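Local coordinates for protein restriction endonuclease AspBHI (Azoarcus sp., PDB 4OC8) that is a DNA modification-dependent restriction endonuclease that assembles as a tetramer and probably binds and cleaves modified DNA, at residues G44-L58 / R98-W110. Numbering follows the deposited sequence.
Sequences GGFRYRGTRERPTLL and RFGNQLLRQIFDW. With PO4 (phosphate ion), chain F; PO4 (phosphate ion), chain G.
Arg98 grips the carbonyl oxygen of Phe46 with both terminal nitrogens, and that single acceptor lies in the guanidinium plane. The bond from Arg98 NH1 to Phe46 O is 2.8 Å and fairly straight (157°). The one from Arg98 NH2 is more bent, and this nitrogen also donates to O3 of a phosphate ion at 2.7 Å. The bend at chi3 (66°) curls the arginine back over the Phe46 ring as a cation-pi contact, with Arg98 CZ 4.5 Å from the ring centroid, while the CA of Gly44 lies against a guanidinium face. The backbone N of Tyr48 is a further donor to this phosphate, through its O4; the ion probably came from the crystallisation liquor. Replacing Arg98 by alanine removes both donors, which would probably leave Phe46 O without these partners, take the cation off the Phe46 ring and weaken the hold on the phosphate. Here helix 100-113 packs against the antiparallel hairpin of strands 46-48 and 55-62 in the N-terminal domain, a member of the PUA clan by sequence. Phe99 is the helix N-cap, and Asp85 accepts from the N of Gly100. In one of its two deposited conformers Arg52 lies flat on the Phe99 ring. Leu103 reaches from the helix with its two methyls, CD1 against Tyr48 CD2 (3.6 Å) and CD2 against the Pro55 ring. Farther along the helix, the edge of Trp110 meets Pro55 CD and Glu53 O; that carbonyl accepts from Arg54 NH1 at 2.7 Å, the donor standing well above the carbonyl plane. Ile107 CD1 touches Leu58 CD2.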
# COMPACT_ATOMS: atom_id res chain seq x y z
N GLY A 44 9.70 -24.28 -27.75
CA GLY A 44 8.67 -23.72 -26.89
C GLY A 44 8.87 -22.34 -26.28
O GLY A 44 9.98 -21.82 -26.20
N GLY A 45 7.76 -21.75 -25.85
CA GLY A 45 7.79 -20.56 -25.02
C GLY A 45 8.26 -20.96 -23.64
O GLY A 45 8.87 -20.18 -22.91
N PHE A 46 7.97 -22.21 -23.28
CA PHE A 46 8.60 -22.84 -22.13
C PHE A 46 9.28 -24.13 -22.60
O PHE A 46 8.70 -24.89 -23.37
CB PHE A 46 7.57 -23.13 -21.03
CG PHE A 46 6.60 -24.21 -21.38
CD1 PHE A 46 5.44 -23.91 -22.07
CD2 PHE A 46 6.85 -25.52 -21.02
CE1 PHE A 46 4.53 -24.91 -22.39
CE2 PHE A 46 5.96 -26.53 -21.34
CZ PHE A 46 4.80 -26.22 -22.04
N ARG A 47 10.51 -24.35 -22.15
CA ARG A 47 11.29 -25.50 -22.58
C ARG A 47 11.92 -26.20 -21.39
O ARG A 47 12.38 -25.55 -20.45
CB ARG A 47 12.40 -25.05 -23.53
CG ARG A 47 11.95 -24.06 -24.58
CD ARG A 47 13.12 -23.58 -25.41
NE ARG A 47 12.81 -22.33 -26.08
CZ ARG A 47 13.61 -21.73 -26.95
NH1 ARG A 47 14.78 -22.27 -27.25
NH2 ARG A 47 13.24 -20.59 -27.51
N TYR A 48 11.93 -27.53 -21.42
CA TYR A 48 12.54 -28.30 -20.35
C TYR A 48 13.51 -29.35 -20.87
O TYR A 48 13.56 -29.64 -22.06
CB TYR A 48 11.48 -28.95 -19.46
CG TYR A 48 10.54 -29.86 -20.22
CD1 TYR A 48 10.84 -31.20 -20.41
CD2 TYR A 48 9.35 -29.37 -20.74
CE1 TYR A 48 9.98 -32.02 -21.11
CE2 TYR A 48 8.49 -30.18 -21.43
CZ TYR A 48 8.81 -31.51 -21.62
OH TYR A 48 7.94 -32.30 -22.32
N ARG A 49 14.30 -29.90 -19.95
CA ARG A 49 15.13 -31.06 -20.24
C ARG A 49 14.66 -32.20 -19.36
O ARG A 49 14.06 -31.97 -18.31
CB ARG A 49 16.61 -30.74 -20.01
CG ARG A 49 17.18 -29.74 -21.00
CD ARG A 49 18.69 -29.67 -20.92
NE ARG A 49 19.32 -30.90 -21.37
CZ ARG A 49 20.64 -31.09 -21.41
NH1 ARG A 49 21.46 -30.12 -21.02
NH2 ARG A 49 21.14 -32.24 -21.83
N GLY A 50 14.94 -33.43 -19.78
CA GLY A 50 14.42 -34.60 -19.11
C GLY A 50 13.02 -34.90 -19.60
O GLY A 50 12.66 -34.55 -20.73
N THR A 51 12.22 -35.54 -18.76
CA THR A 51 10.84 -35.85 -19.11
C THR A 51 9.90 -34.86 -18.44
O THR A 51 10.34 -34.07 -17.61
CB THR A 51 10.47 -37.27 -18.66
OG1 THR A 51 10.51 -37.36 -17.23
CG2 THR A 51 11.44 -38.28 -19.26
N ARG A 52 8.62 -34.89 -18.80
CA ARG A 52 7.70 -33.99 -18.13
C ARG A 52 7.41 -34.48 -16.71
O ARG A 52 7.25 -33.65 -15.81
CB ARG A 52 6.42 -33.75 -18.95
CG ARG A 52 5.58 -34.97 -19.25
CD ARG A 52 4.42 -34.58 -20.15
NE ARG A 52 3.46 -35.65 -20.32
CZ ARG A 52 2.53 -35.97 -19.43
NH1 ARG A 52 2.45 -35.30 -18.29
NH2 ARG A 52 1.68 -36.96 -19.67
N GLU A 53 7.38 -35.79 -16.52
CA GLU A 53 7.15 -36.38 -15.20
C GLU A 53 8.27 -36.02 -14.23
O GLU A 53 8.01 -35.67 -13.08
CB GLU A 53 7.02 -37.91 -15.29
CG GLU A 53 5.89 -38.42 -16.19
CD GLU A 53 6.23 -38.40 -17.67
OE1 GLU A 53 7.29 -37.85 -18.04
OE2 GLU A 53 5.44 -38.94 -18.47
N ARG A 54 9.51 -36.11 -14.71
CA ARG A 54 10.68 -35.72 -13.92
C ARG A 54 11.59 -34.79 -14.73
O ARG A 54 12.60 -35.24 -15.27
CB ARG A 54 11.47 -36.94 -13.46
CG ARG A 54 10.76 -37.81 -12.43
CD ARG A 54 10.41 -37.03 -11.17
NE ARG A 54 9.69 -37.84 -10.19
CZ ARG A 54 8.38 -38.06 -10.21
NH1 ARG A 54 7.62 -37.53 -11.16
NH2 ARG A 54 7.82 -38.81 -9.27
N PRO A 55 11.23 -33.51 -14.82
CA PRO A 55 12.08 -32.54 -15.53
C PRO A 55 13.35 -32.23 -14.75
O PRO A 55 13.31 -32.05 -13.53
CB PRO A 55 11.18 -31.30 -15.63
CG PRO A 55 10.26 -31.41 -14.45
CD PRO A 55 10.01 -32.88 -14.26
N THR A 56 14.48 -32.17 -15.45
CA THR A 56 15.76 -31.90 -14.80
C THR A 56 16.05 -30.40 -14.74
O THR A 56 16.70 -29.91 -13.82
CB THR A 56 16.91 -32.61 -15.54
OG1 THR A 56 17.06 -32.06 -16.85
CG2 THR A 56 16.61 -34.10 -15.65
N LEU A 57 15.54 -29.68 -15.74
CA LEU A 57 15.75 -28.24 -15.84
C LEU A 57 14.60 -27.60 -16.60
O LEU A 57 14.11 -28.17 -17.58
CB LEU A 57 17.06 -27.98 -16.57
CG LEU A 57 17.57 -26.54 -16.54
CD1 LEU A 57 18.59 -26.38 -15.44
CD2 LEU A 57 18.14 -26.18 -17.89
N LEU A 58 14.16 -26.42 -16.17
CA LEU A 58 13.05 -25.74 -16.83
C LEU A 58 13.38 -24.31 -17.27
O LEU A 58 13.78 -23.48 -16.45
CB LEU A 58 11.80 -25.74 -15.95
CG LEU A 58 10.60 -24.96 -16.50
CD1 LEU A 58 10.23 -25.46 -17.88
CD2 LEU A 58 9.40 -25.03 -15.57
N ARG A 98 1.58 -29.03 -24.97
CA ARG A 98 2.94 -29.26 -24.45
C ARG A 98 3.00 -29.40 -22.93
O ARG A 98 4.08 -29.43 -22.34
CB ARG A 98 3.90 -28.18 -24.94
CG ARG A 98 3.99 -28.10 -26.46
CD ARG A 98 5.02 -27.08 -26.91
NE ARG A 98 6.38 -27.47 -26.54
CZ ARG A 98 7.13 -26.82 -25.65
NH1 ARG A 98 6.66 -25.73 -25.04
NH2 ARG A 98 8.35 -27.25 -25.38
N PHE A 99 1.83 -29.49 -22.30
CA PHE A 99 1.69 -29.82 -20.87
C PHE A 99 2.31 -28.83 -19.87
O PHE A 99 2.66 -29.24 -18.76
CB PHE A 99 2.21 -31.23 -20.59
CG PHE A 99 1.71 -32.26 -21.55
CD1 PHE A 99 0.47 -32.86 -21.36
CD2 PHE A 99 2.48 -32.64 -22.64
CE1 PHE A 99 0.00 -33.81 -22.24
CE2 PHE A 99 2.02 -33.60 -23.53
CZ PHE A 99 0.78 -34.18 -23.33
N GLY A 100 2.43 -27.56 -20.24
CA GLY A 100 2.98 -26.56 -19.34
C GLY A 100 2.25 -26.40 -18.02
O GLY A 100 2.88 -26.22 -16.96
N ASN A 101 0.93 -26.46 -18.06
CA ASN A 101 0.15 -26.36 -16.84
C ASN A 101 0.39 -27.55 -15.93
O ASN A 101 0.51 -27.38 -14.72
CB ASN A 101 -1.35 -26.18 -17.14
CG ASN A 101 -1.69 -24.79 -17.64
OD1 ASN A 101 -0.93 -23.84 -17.43
ND2 ASN A 101 -2.84 -24.66 -18.29
N GLN A 102 0.46 -28.75 -16.51
CA GLN A 102 0.77 -29.95 -15.73
C GLN A 102 2.13 -29.82 -15.04
O GLN A 102 2.29 -30.17 -13.87
CB GLN A 102 0.76 -31.20 -16.61
CG GLN A 102 -0.36 -32.17 -16.30
CD GLN A 102 -0.39 -32.58 -14.83
OE1 GLN A 102 -1.47 -32.67 -14.23
NE2 GLN A 102 0.78 -32.83 -14.25
N LEU A 103 3.10 -29.30 -15.78
CA LEU A 103 4.42 -29.02 -15.24
C LEU A 103 4.34 -28.08 -14.06
O LEU A 103 4.89 -28.37 -13.00
CB LEU A 103 5.33 -28.44 -16.32
CG LEU A 103 6.16 -29.47 -17.08
CD1 LEU A 103 7.09 -28.78 -18.06
CD2 LEU A 103 6.95 -30.33 -16.10
N LEU A 104 3.68 -26.94 -14.25
CA LEU A 104 3.54 -25.95 -13.18
C LEU A 104 2.91 -26.58 -11.94
O LEU A 104 3.37 -26.38 -10.80
CB LEU A 104 2.70 -24.77 -13.66
CG LEU A 104 3.38 -23.82 -14.65
CD1 LEU A 104 2.43 -22.74 -15.13
CD2 LEU A 104 4.62 -23.20 -14.02
N ARG A 105 1.87 -27.36 -12.18
CA ARG A 105 1.13 -27.99 -11.11
C ARG A 105 2.05 -28.91 -10.34
O ARG A 105 2.05 -28.91 -9.11
CB ARG A 105 -0.04 -28.79 -11.67
CG ARG A 105 -0.74 -29.60 -10.63
CD ARG A 105 -1.55 -30.71 -11.23
NE ARG A 105 -2.33 -31.40 -10.21
CZ ARG A 105 -3.19 -32.38 -10.46
NH1 ARG A 105 -3.38 -32.79 -11.71
NH2 ARG A 105 -3.86 -32.95 -9.46
N GLN A 106 2.84 -29.68 -11.07
CA GLN A 106 3.72 -30.67 -10.45
C GLN A 106 4.83 -30.00 -9.64
O GLN A 106 5.11 -30.41 -8.52
CB GLN A 106 4.30 -31.60 -11.52
CG GLN A 106 4.90 -32.88 -10.97
CD GLN A 106 3.95 -33.64 -10.06
OE1 GLN A 106 4.17 -33.72 -8.84
NE2 GLN A 106 2.89 -34.21 -10.64
N ILE A 107 5.43 -28.97 -10.22
CA ILE A 107 6.47 -28.19 -9.55
C ILE A 107 5.96 -27.56 -8.25
O ILE A 107 6.60 -27.68 -7.20
CB ILE A 107 7.00 -27.09 -10.47
CG1 ILE A 107 7.79 -27.70 -11.63
CG2 ILE A 107 7.87 -26.11 -9.71
CD1 ILE A 107 8.30 -26.68 -12.61
N PHE A 108 4.82 -26.88 -8.31
CA PHE A 108 4.28 -26.27 -7.09
C PHE A 108 3.83 -27.33 -6.08
O PHE A 108 3.90 -27.11 -4.86
CB PHE A 108 3.18 -25.25 -7.41
CG PHE A 108 3.72 -23.95 -7.91
CD1 PHE A 108 4.01 -23.76 -9.25
CD2 PHE A 108 3.99 -22.92 -7.02
CE1 PHE A 108 4.53 -22.57 -9.71
CE2 PHE A 108 4.52 -21.72 -7.47
CZ PHE A 108 4.79 -21.55 -8.81
N ASP A 109 3.39 -28.47 -6.59
CA ASP A 109 3.07 -29.63 -5.76
C ASP A 109 4.29 -30.04 -4.96
O ASP A 109 4.22 -30.19 -3.74
CB ASP A 109 2.61 -30.81 -6.62
CG ASP A 109 1.12 -30.79 -6.89
OD1 ASP A 109 0.47 -29.75 -6.65
OD2 ASP A 109 0.60 -31.83 -7.37
N TRP A 110 5.42 -30.22 -5.65
CA TRP A 110 6.66 -30.63 -5.02
C TRP A 110 7.12 -29.61 -4.00
O TRP A 110 7.38 -29.95 -2.85
CB TRP A 110 7.75 -30.85 -6.07
CG TRP A 110 7.56 -32.08 -6.88
CD1 TRP A 110 6.96 -33.24 -6.48
CD2 TRP A 110 7.95 -32.28 -8.24
NE1 TRP A 110 6.96 -34.15 -7.51
CE2 TRP A 110 7.56 -33.59 -8.60
CE3 TRP A 110 8.59 -31.49 -9.20
CZ2 TRP A 110 7.80 -34.12 -9.87
CZ3 TRP A 110 8.82 -32.01 -10.45
CH2 TRP A 110 8.43 -33.31 -10.78
P PO4 F . 10.70 -29.85 -25.01
O1 PO4 F . 9.71 -30.84 -24.42
O2 PO4 F . 11.93 -30.61 -25.48
O3 PO4 F . 10.07 -29.14 -26.18
O4 PO4 F . 11.10 -28.85 -23.95
P PO4 G . 24.82 -31.09 -22.77
O1 PO4 G . 24.66 -32.55 -23.11
O2 PO4 G . 26.28 -30.73 -22.65
O3 PO4 G . 24.19 -30.25 -23.86
O4 PO4 G . 24.12 -30.81 -21.46